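Local coordinates for Alpha/beta hydrolase (Xanthomonas campestris pv. campestris, PDB 2QJW), which is a putative hydrolase of the alpha/beta superfamily, probably acting through a serine nucleophile, with its substrate unknown, at residues A[15-20]-A[40-45]; A[7-12]-A[77-82]; A[54-59]-A[84-89]. One frame throughout, in Å; residues are numbered along the deposited sequence.

Interaction 1: A[15-20]-A[40-45]; sequences SGPDAL and DFTDLD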
loop_
_atom_site.group_PDB
_atom_site.type_symbol
_atom_site.label_atom_id
_atom_site.label_comp_id
_atom_site.label_asym_id
_atom_site.label_seq_id
_atom_site.Cartn_x
_atom_site.Cartn_y
_atom_site.Cartn_z
ATOM N N SER A 15 -20.789 -14.204 -3.066
ATOM C CA SER A 15 -20.990 -12.847 -3.315
ATOM C C SER A 15 -21.644 -12.964 -4.675
ATOM O O SER A 15 -22.347 -13.954 -4.976
ATOM C CB SER A 15 -19.650 -12.083 -3.302
ATOM O OG SER A 15 -19.879 -10.720 -3.470
ATOM N N GLY A 16 -21.478 -12.002 -5.533
ATOM C CA GLY A 16 -22.029 -12.096 -6.882
ATOM C C GLY A 16 -21.419 -10.966 -7.658
ATOM O O GLY A 16 -20.680 -10.171 -7.109
ATOM N N PRO A 17 -21.725 -10.894 -8.956
ATOM C CA PRO A 17 -21.110 -9.862 -9.810
ATOM C C PRO A 17 -21.491 -8.401 -9.496
ATOM O O PRO A 17 -20.830 -7.480 -9.969
ATOM C CB PRO A 17 -21.593 -10.253 -11.211
ATOM C CG PRO A 17 -22.850 -11.047 -10.935
ATOM C CD PRO A 17 -22.571 -11.810 -9.715
ATOM N N ASP A 18 -22.521 -8.191 -8.668
ATOM C CA ASP A 18 -22.937 -6.844 -8.285
ATOM C C ASP A 18 -22.489 -6.435 -6.896
ATOM O O ASP A 18 -22.870 -5.386 -6.425
ATOM C CB ASP A 18 -24.459 -6.732 -8.426
ATOM C CG ASP A 18 -24.915 -6.981 -9.843
ATOM O OD1 ASP A 18 -24.239 -6.493 -10.773
ATOM O OD2 ASP A 18 -25.945 -7.666 -10.025
ATOM N N ALA A 19 -21.644 -7.238 -6.289
ATOM C CA ALA A 19 -21.095 -6.978 -4.979
ATOM C C ALA A 19 -20.287 -5.678 -5.005
ATOM O O ALA A 19 -19.717 -5.240 -6.036
ATOM C CB ALA A 19 -20.255 -8.109 -4.556
ATOM N N LEU A 20 -20.214 -5.072 -3.840
ATOM C CA LEU A 20 -19.570 -3.786 -3.685
ATOM C C LEU A 20 -18.153 -3.672 -4.230
ATOM O O LEU A 20 -17.868 -2.746 -4.993
ATOM C CB LEU A 20 -19.518 -3.455 -2.185
ATOM N N ASP A 40 -20.352 -14.118 -13.452
ATOM C CA ASP A 40 -21.204 -14.627 -12.377
ATOM C C ASP A 40 -20.808 -16.045 -12.088
ATOM O O ASP A 40 -20.875 -16.935 -12.940
ATOM C CB ASP A 40 -22.632 -14.563 -12.867
ATOM C CG ASP A 40 -23.620 -14.830 -11.746
ATOM O OD1 ASP A 40 -23.255 -15.551 -10.792
ATOM O OD2 ASP A 40 -24.724 -14.240 -11.763
ATOM N N PHE A 41 -20.325 -16.277 -10.874
ATOM C CA PHE A 41 -19.965 -17.590 -10.428
ATOM C C PHE A 41 -20.939 -18.129 -9.355
ATOM O O PHE A 41 -20.581 -19.122 -8.692
ATOM C CB PHE A 41 -18.558 -17.578 -9.824
ATOM C CG PHE A 41 -17.497 -17.026 -10.730
ATOM C CD1 PHE A 41 -16.924 -17.817 -11.718
ATOM C CD2 PHE A 41 -16.989 -15.721 -10.527
ATOM C CE1 PHE A 41 -15.878 -17.342 -12.517
ATOM C CE2 PHE A 41 -16.013 -15.232 -11.353
ATOM C CZ PHE A 41 -15.444 -16.044 -12.345
ATOM N N THR A 42 -22.088 -17.523 -9.192
ATOM C CA THR A 42 -22.960 -17.864 -8.072
ATOM C C THR A 42 -23.464 -19.309 -8.172
ATOM O O THR A 42 -23.660 -19.956 -7.150
ATOM C CB THR A 42 -24.123 -16.866 -7.926
ATOM O OG1 THR A 42 -24.853 -16.769 -9.148
ATOM C CG2 THR A 42 -23.602 -15.447 -7.527
ATOM N N ASP A 43 -23.638 -19.835 -9.378
ATOM C CA ASP A 43 -24.097 -21.226 -9.524
ATOM C C ASP A 43 -23.085 -22.186 -9.007
ATOM O O ASP A 43 -23.411 -23.162 -8.342
ATOM C CB ASP A 43 -24.441 -21.548 -11.016
ATOM C CG ASP A 43 -23.320 -21.259 -11.988
ATOM O OD1 ASP A 43 -22.600 -20.230 -11.823
ATOM O OD2 ASP A 43 -23.116 -22.093 -12.926
ATOM N N LEU A 44 -21.827 -21.900 -9.279
ATOM C CA LEU A 44 -20.715 -22.754 -8.916
ATOM C C LEU A 44 -20.512 -22.742 -7.418
ATOM O O LEU A 44 -20.323 -23.799 -6.758
ATOM C CB LEU A 44 -19.440 -22.263 -9.593
ATOM C CG LEU A 44 -19.458 -22.374 -11.133
ATOM C CD1 LEU A 44 -18.393 -21.474 -11.776
ATOM C CD2 LEU A 44 -19.366 -23.844 -11.594
ATOM N N ASP A 45 -20.627 -21.574 -6.853
ATOM C CA ASP A 45 -20.409 -21.426 -5.386
ATOM C C ASP A 45 -21.444 -22.194 -4.572
ATOM O O ASP A 45 -21.097 -22.715 -3.485
ATOM C CB ASP A 45 -20.420 -19.967 -4.967
ATOM C CG ASP A 45 -19.233 -19.198 -5.522
ATOM O OD1 ASP A 45 -18.318 -19.840 -6.031
ATOM O OD2 ASP A 45 -19.234 -17.952 -5.368
#
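D40 lies against the ring of P17, its side chain and the pyrrolidine crossing at a slant. The contact starts at the root: D40 CB is 4.0 Å from P17 CG. One bond further, the carboxylate carbon D40 CG stands 3.8 Å from P17 CD, and the rest of the group is put there by the first torsion, which carries CG anti to the backbone N (chi1 -170°). At the tip, D40 OD2 lies against both ring carbons, 3.8 Å from P17 CG and as near to P17 CD. D40 OD1 still skirts the ring, 4.0 Å from P17 CD, but is held chiefly by its own chain, where it takes two donors: the backbone amide of T42 at 2.8 Å between T42 N and D40 OD1, with an N-H...O angle of 166°, and the hydroxyl of the same residue at 2.6 Å between T42 OG1 and D40 OD1. The hydroxyl arrives on the syn side, 21° out of the carboxylate plane. The bond from an amide two residues on defines an Asx turn, and it leads directly into helix 42-45, with F41 at the N-cap position. In fold terms, the 15-20 loop follows strand 6-10 and the 40-45 segment follows the adjacent strand 35-37, so two connections on the C-terminal side of the parallel sheet meet here near the surface. The grip on T42 OG1 also fixes the threonine methyl: OG1 sits between the backbone N and the carbonyl carbon, which sends CG2 across to the loop. There T42 CG2 comes within 3.2 Å of S15 O and 3.8 Å of G16 CA. Beyond these two segments, the P17 ring also packs on H11, while D43 OD1 forms a salt bridge with R62 of helix 56-71.

Interaction 2: A[7-12]-A[77-82]; sequences CILAHG and VLAGSS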
loop_
_atom_site.group_PDB
_atom_site.type_symbol
_atom_site.label_atom_id
_atom_site.label_comp_id
_atom_site.label_asym_id
_atom_site.label_seq_id
_atom_site.Cartn_x
_atom_site.Cartn_y
_atom_site.Cartn_z
ATOM N N CYS A 7 -10.291 -5.794 -18.323
ATOM C CA CYS A 7 -10.205 -6.285 -16.928
ATOM C C CYS A 7 -11.309 -7.297 -16.641
ATOM O O CYS A 7 -12.462 -7.068 -16.989
ATOM C CB CYS A 7 -10.356 -5.146 -15.953
ATOM S SG CYS A 7 -9.078 -3.922 -16.015
ATOM N N ILE A 8 -10.922 -8.450 -16.098
ATOM C CA ILE A 8 -11.899 -9.461 -15.655
ATOM C C ILE A 8 -11.859 -9.444 -14.153
ATOM O O ILE A 8 -10.813 -9.652 -13.575
ATOM C CB ILE A 8 -11.628 -10.835 -16.219
ATOM C CG1 ILE A 8 -11.568 -10.822 -17.751
ATOM C CG2 ILE A 8 -12.740 -11.800 -15.668
ATOM C CD1 ILE A 8 -11.036 -12.005 -18.437
ATOM N N LEU A 9 -12.983 -9.116 -13.506
ATOM C CA LEU A 9 -13.090 -8.860 -12.060
ATOM C C LEU A 9 -13.910 -9.978 -11.436
ATOM O O LEU A 9 -15.102 -10.096 -11.751
ATOM C CB LEU A 9 -13.783 -7.527 -11.846
ATOM C CG LEU A 9 -13.207 -6.415 -12.736
ATOM C CD1 LEU A 9 -14.105 -5.229 -12.642
ATOM C CD2 LEU A 9 -11.734 -6.103 -12.373
ATOM N N ALA A 10 -13.303 -10.826 -10.593
ATOM C CA ALA A 10 -13.956 -12.030 -10.052
ATOM C C ALA A 10 -14.378 -11.889 -8.607
ATOM O O ALA A 10 -13.542 -11.715 -7.720
ATOM C CB ALA A 10 -12.987 -13.177 -10.165
ATOM N N HIS A 11 -15.676 -11.971 -8.410
ATOM C CA HIS A 11 -16.264 -11.871 -7.083
ATOM C C HIS A 11 -15.940 -13.033 -6.165
ATOM O O HIS A 11 -15.577 -14.107 -6.609
ATOM C CB HIS A 11 -17.779 -11.660 -7.211
ATOM C CG HIS A 11 -18.579 -12.885 -7.591
ATOM N ND1 HIS A 11 -18.806 -13.960 -6.733
ATOM C CD2 HIS A 11 -19.172 -13.210 -8.757
ATOM C CE1 HIS A 11 -19.534 -14.870 -7.371
ATOM N NE2 HIS A 11 -19.754 -14.449 -8.602
ATOM N N GLY A 12 -16.046 -12.784 -4.847
ATOM C CA GLY A 12 -15.765 -13.790 -3.847
ATOM C C GLY A 12 -16.893 -14.798 -3.662
ATOM O O GLY A 12 -17.973 -14.684 -4.257
ATOM N N VAL A 77 -6.113 -7.890 -17.722
ATOM C CA VAL A 77 -5.819 -7.786 -16.293
ATOM C C VAL A 77 -6.863 -8.598 -15.528
ATOM O O VAL A 77 -8.081 -8.452 -15.791
ATOM C CB VAL A 77 -5.810 -6.314 -15.817
ATOM C CG1 VAL A 77 -5.753 -6.190 -14.329
ATOM C CG2 VAL A 77 -4.650 -5.571 -16.504
ATOM N N LEU A 78 -6.390 -9.472 -14.616
ATOM C CA LEU A 78 -7.300 -10.261 -13.772
ATOM C C LEU A 78 -7.268 -9.704 -12.381
ATOM O O LEU A 78 -6.228 -9.326 -11.846
ATOM C CB LEU A 78 -6.865 -11.706 -13.723
ATOM C CG LEU A 78 -6.796 -12.379 -15.092
ATOM C CD1 LEU A 78 -6.289 -13.810 -14.924
ATOM C CD2 LEU A 78 -8.134 -12.371 -15.791
ATOM N N ALA A 79 -8.454 -9.594 -11.776
ATOM C CA ALA A 79 -8.571 -9.056 -10.415
ATOM C C ALA A 79 -9.611 -9.815 -9.711
ATOM O O ALA A 79 -10.501 -10.416 -10.335
ATOM C CB ALA A 79 -8.963 -7.625 -10.443
ATOM N N GLY A 80 -9.574 -9.778 -8.396
ATOM C CA GLY A 80 -10.614 -10.427 -7.632
ATOM C C GLY A 80 -10.610 -10.057 -6.180
ATOM O O GLY A 80 -9.795 -9.270 -5.714
ATOM N N SER A 81 -11.560 -10.680 -5.478
ATOM C CA SER A 81 -11.647 -10.622 -4.023
ATOM C C SER A 81 -11.742 -12.050 -3.479
ATOM O O SER A 81 -12.550 -12.811 -3.985
ATOM C CB SER A 81 -12.857 -9.835 -3.579
ATOM O OG SER A 81 -12.909 -9.815 -2.166
ATOM N N SER A 82 -10.910 -12.381 -2.483
ATOM C CA SER A 82 -10.981 -13.676 -1.745
ATOM C C SER A 82 -10.968 -14.857 -2.735
ATOM O O SER A 82 -9.992 -15.010 -3.464
ATOM C CB SER A 82 -12.168 -13.634 -0.768
ATOM O OG SER A 82 -11.946 -14.716 0.161
#
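A79 O takes the amide of A10 at 2.8 Å between A10 N and A79 O, the shortest bond between these two strands. The donor is tilted 26° from the carbonyl plane. Three further bonds complete the parallel ladder: I8 N to V77 O at 2.9 Å, A79 N to I8 O at 3.0 Å, and S81 N to A10 O at 3.2 Å. The strand axes diverge by only 17°, consistent with four consecutive bridges from C7-V77 to A10-G80. On the face carrying I8 and L78, the side chains run abreast; with L78 CG anti to its carbonyl carbon (chi1 -58°), L78 CD2 reaches I8 CB at 3.8 Å. On the other, L9 CD2 touches A79 CB at 3.7 Å, and C7 SG leans on the V77 side chain. Past the ladder, H11 ND1 donates to G12 O at 2.7 Å, nearly in the ring plane. S82, with positive phi, has the strained backbone expected of a nucleophile elbow; G80 and S82 fit the GxSxG pattern, and S82 touches H156, its likely triad partner. The pair lies inside the sheet, between strand 35-37, which bonds to the 7-12 side, and strand 99-103, next to the 77-82 side; helix 56-71 covers I8, while helices 20-31 and 162-174 cover C7 and L9.

Interaction 3: A[54-59]-A[84-89]; sequences GDVRGR and GSYIAA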
loop_
_atom_site.group_PDB
_atom_site.type_symbol
_atom_site.label_atom_id
_atom_site.label_comp_id
_atom_site.label_asym_id
_atom_site.label_seq_id
_atom_site.Cartn_x
_atom_site.Cartn_y
_atom_site.Cartn_z
ATOM N N GLY A 54 -17.738 -24.767 -2.916
ATOM C CA GLY A 54 -18.407 -25.089 -4.167
ATOM C C GLY A 54 -17.495 -25.699 -5.175
ATOM O O GLY A 54 -16.442 -26.297 -4.878
ATOM N N ASP A 55 -17.910 -25.489 -6.447
ATOM C CA ASP A 55 -17.221 -26.037 -7.574
ATOM C C ASP A 55 -16.064 -25.145 -7.975
ATOM O O ASP A 55 -16.135 -24.396 -8.994
ATOM C CB ASP A 55 -18.220 -26.200 -8.748
ATOM C CG ASP A 55 -17.685 -26.931 -9.874
ATOM O OD1 ASP A 55 -16.542 -27.432 -9.894
ATOM O OD2 ASP A 55 -18.506 -26.974 -10.853
ATOM N N VAL A 56 -14.993 -25.198 -7.196
ATOM C CA VAL A 56 -13.838 -24.331 -7.456
ATOM C C VAL A 56 -13.171 -24.682 -8.760
ATOM O O VAL A 56 -12.740 -23.810 -9.455
ATOM C CB VAL A 56 -12.855 -24.351 -6.251
ATOM C CG1 VAL A 56 -11.594 -23.487 -6.521
ATOM C CG2 VAL A 56 -13.582 -23.860 -5.060
ATOM N N ARG A 57 -13.052 -25.972 -9.079
ATOM C CA ARG A 57 -12.532 -26.360 -10.376
ATOM C C ARG A 57 -13.356 -25.696 -11.485
ATOM O O ARG A 57 -12.796 -25.198 -12.453
ATOM C CB ARG A 57 -12.571 -27.868 -10.548
ATOM C CG ARG A 57 -12.070 -28.316 -11.902
ATOM N N GLY A 58 -14.668 -25.672 -11.294
ATOM C CA GLY A 58 -15.611 -25.057 -12.258
ATOM C C GLY A 58 -15.376 -23.565 -12.378
ATOM O O GLY A 58 -15.417 -22.992 -13.461
ATOM N N ARG A 59 -15.091 -22.941 -11.240
ATOM C CA ARG A 59 -14.757 -21.521 -11.215
ATOM C C ARG A 59 -13.509 -21.256 -11.976
ATOM O O ARG A 59 -13.439 -20.349 -12.793
ATOM C CB ARG A 59 -14.548 -21.022 -9.787
ATOM C CG ARG A 59 -15.609 -20.192 -9.254
ATOM C CD ARG A 59 -15.211 -19.702 -7.846
ATOM N NE ARG A 59 -16.113 -18.788 -7.241
ATOM C CZ ARG A 59 -15.933 -17.483 -7.076
ATOM N NH1 ARG A 59 -14.876 -16.858 -7.576
ATOM N NH2 ARG A 59 -16.864 -16.821 -6.441
ATOM N N GLY A 84 -12.291 -15.163 -5.445
ATOM C CA GLY A 84 -12.069 -14.553 -6.766
ATOM C C GLY A 84 -10.628 -14.249 -7.013
ATOM O O GLY A 84 -10.145 -14.372 -8.147
ATOM N N SER A 85 -9.898 -13.838 -5.959
ATOM C CA SER A 85 -8.471 -13.644 -6.099
ATOM C C SER A 85 -7.711 -14.937 -6.340
ATOM O O SER A 85 -6.775 -14.952 -7.127
ATOM C CB SER A 85 -7.881 -12.941 -4.868
ATOM O OG SER A 85 -8.349 -11.625 -4.808
ATOM N N TYR A 86 -8.117 -15.972 -5.612
ATOM C CA TYR A 86 -7.494 -17.265 -5.755
ATOM C C TYR A 86 -7.629 -17.705 -7.210
ATOM O O TYR A 86 -6.643 -18.077 -7.819
ATOM C CB TYR A 86 -8.167 -18.263 -4.861
ATOM C CG TYR A 86 -7.644 -19.643 -5.075
ATOM C CD1 TYR A 86 -6.432 -20.054 -4.540
ATOM C CD2 TYR A 86 -8.355 -20.541 -5.841
ATOM C CE1 TYR A 86 -5.916 -21.361 -4.728
ATOM C CE2 TYR A 86 -7.863 -21.862 -6.067
ATOM C CZ TYR A 86 -6.651 -22.270 -5.512
ATOM O OH TYR A 86 -6.214 -23.534 -5.748
ATOM N N ILE A 87 -8.813 -17.619 -7.790
ATOM C CA ILE A 87 -8.905 -18.145 -9.169
ATOM C C ILE A 87 -8.222 -17.230 -10.208
ATOM O O ILE A 87 -7.679 -17.699 -11.203
ATOM C CB ILE A 87 -10.352 -18.488 -9.583
ATOM C CG1 ILE A 87 -11.279 -17.279 -9.572
ATOM C CG2 ILE A 87 -10.877 -19.623 -8.689
ATOM C CD1 ILE A 87 -12.618 -17.545 -10.268
ATOM N N ALA A 88 -8.195 -15.918 -9.953
ATOM C CA ALA A 88 -7.503 -14.995 -10.846
ATOM C C ALA A 88 -6.048 -15.348 -10.875
ATOM O O ALA A 88 -5.409 -15.445 -11.908
ATOM C CB ALA A 88 -7.750 -13.528 -10.387
ATOM N N ALA A 89 -5.464 -15.563 -9.699
ATOM C CA ALA A 89 -4.076 -15.934 -9.621
ATOM C C ALA A 89 -3.772 -17.258 -10.325
ATOM O O ALA A 89 -2.867 -17.322 -11.116
ATOM C CB ALA A 89 -3.628 -15.946 -8.131
#
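I87 CD1 meets the guanidinium of R59 at its edge, near the plane, with R59 NH1 and I87 CD1 3.6 Å apart. The two side chains cross at about a right angle, and I87 CD1 also lies 4.0 Å from R59 CB. R59 NH1 further approaches G84 CA at 3.7 Å. A second, looser patch lies alongside: V56 CG1 is 4.1 Å from Y86 CE2, the two side chains again nearly perpendicular.

The next shell is consistent with R59 being held by polar partners at its end. Its chi1 of -106° departs from the staggered values, while the chain is extended from CG to NE. R59 NE forms a salt bridge with D45 OD1, and R59 NH1 bonds to H11 O. At the start of helix 56-71, D55 sits at the N-cap, and D55 OD1 accepts from G58 N at 2.9 Å; the donor comes from above the carboxylate plane and the bond is bent, with an N-H...O angle of 139°. Across the contact, Y86 OH is bonded to P113 O, and G84 belongs to the GxSxG pattern at the start of helix 83-92.

No hydrogen bond joins segments 54-59 and 84-89, so they meet through apolar contacts and the arginine's CB and NH1, while its buried charge is probably balanced by D45.

Interaction 2 lies on two inner strands of the parallel sheet, about 3 Å from the chain centre, and the other two lie toward the C-terminal ends of its strands; the three centres are 10 to 12 Å apart. Along the chain the order is 7-12, 15-20, 40-45, 54-59, 77-82, 84-89: interaction 1 falls wholly between the two strands of interaction 2, whereas interaction 3 alternates with it. Probable hydrogen bonds tie all three: F41 N to H11 NE2 joins 1 to 2, L44 O to D55 N joins 1 to 3, and H11 O to R59 NH1 joins 2 to 3. Interactions 2 and 3 carry the probable elbow, and interaction 1 abuts H11 and R59 beside it.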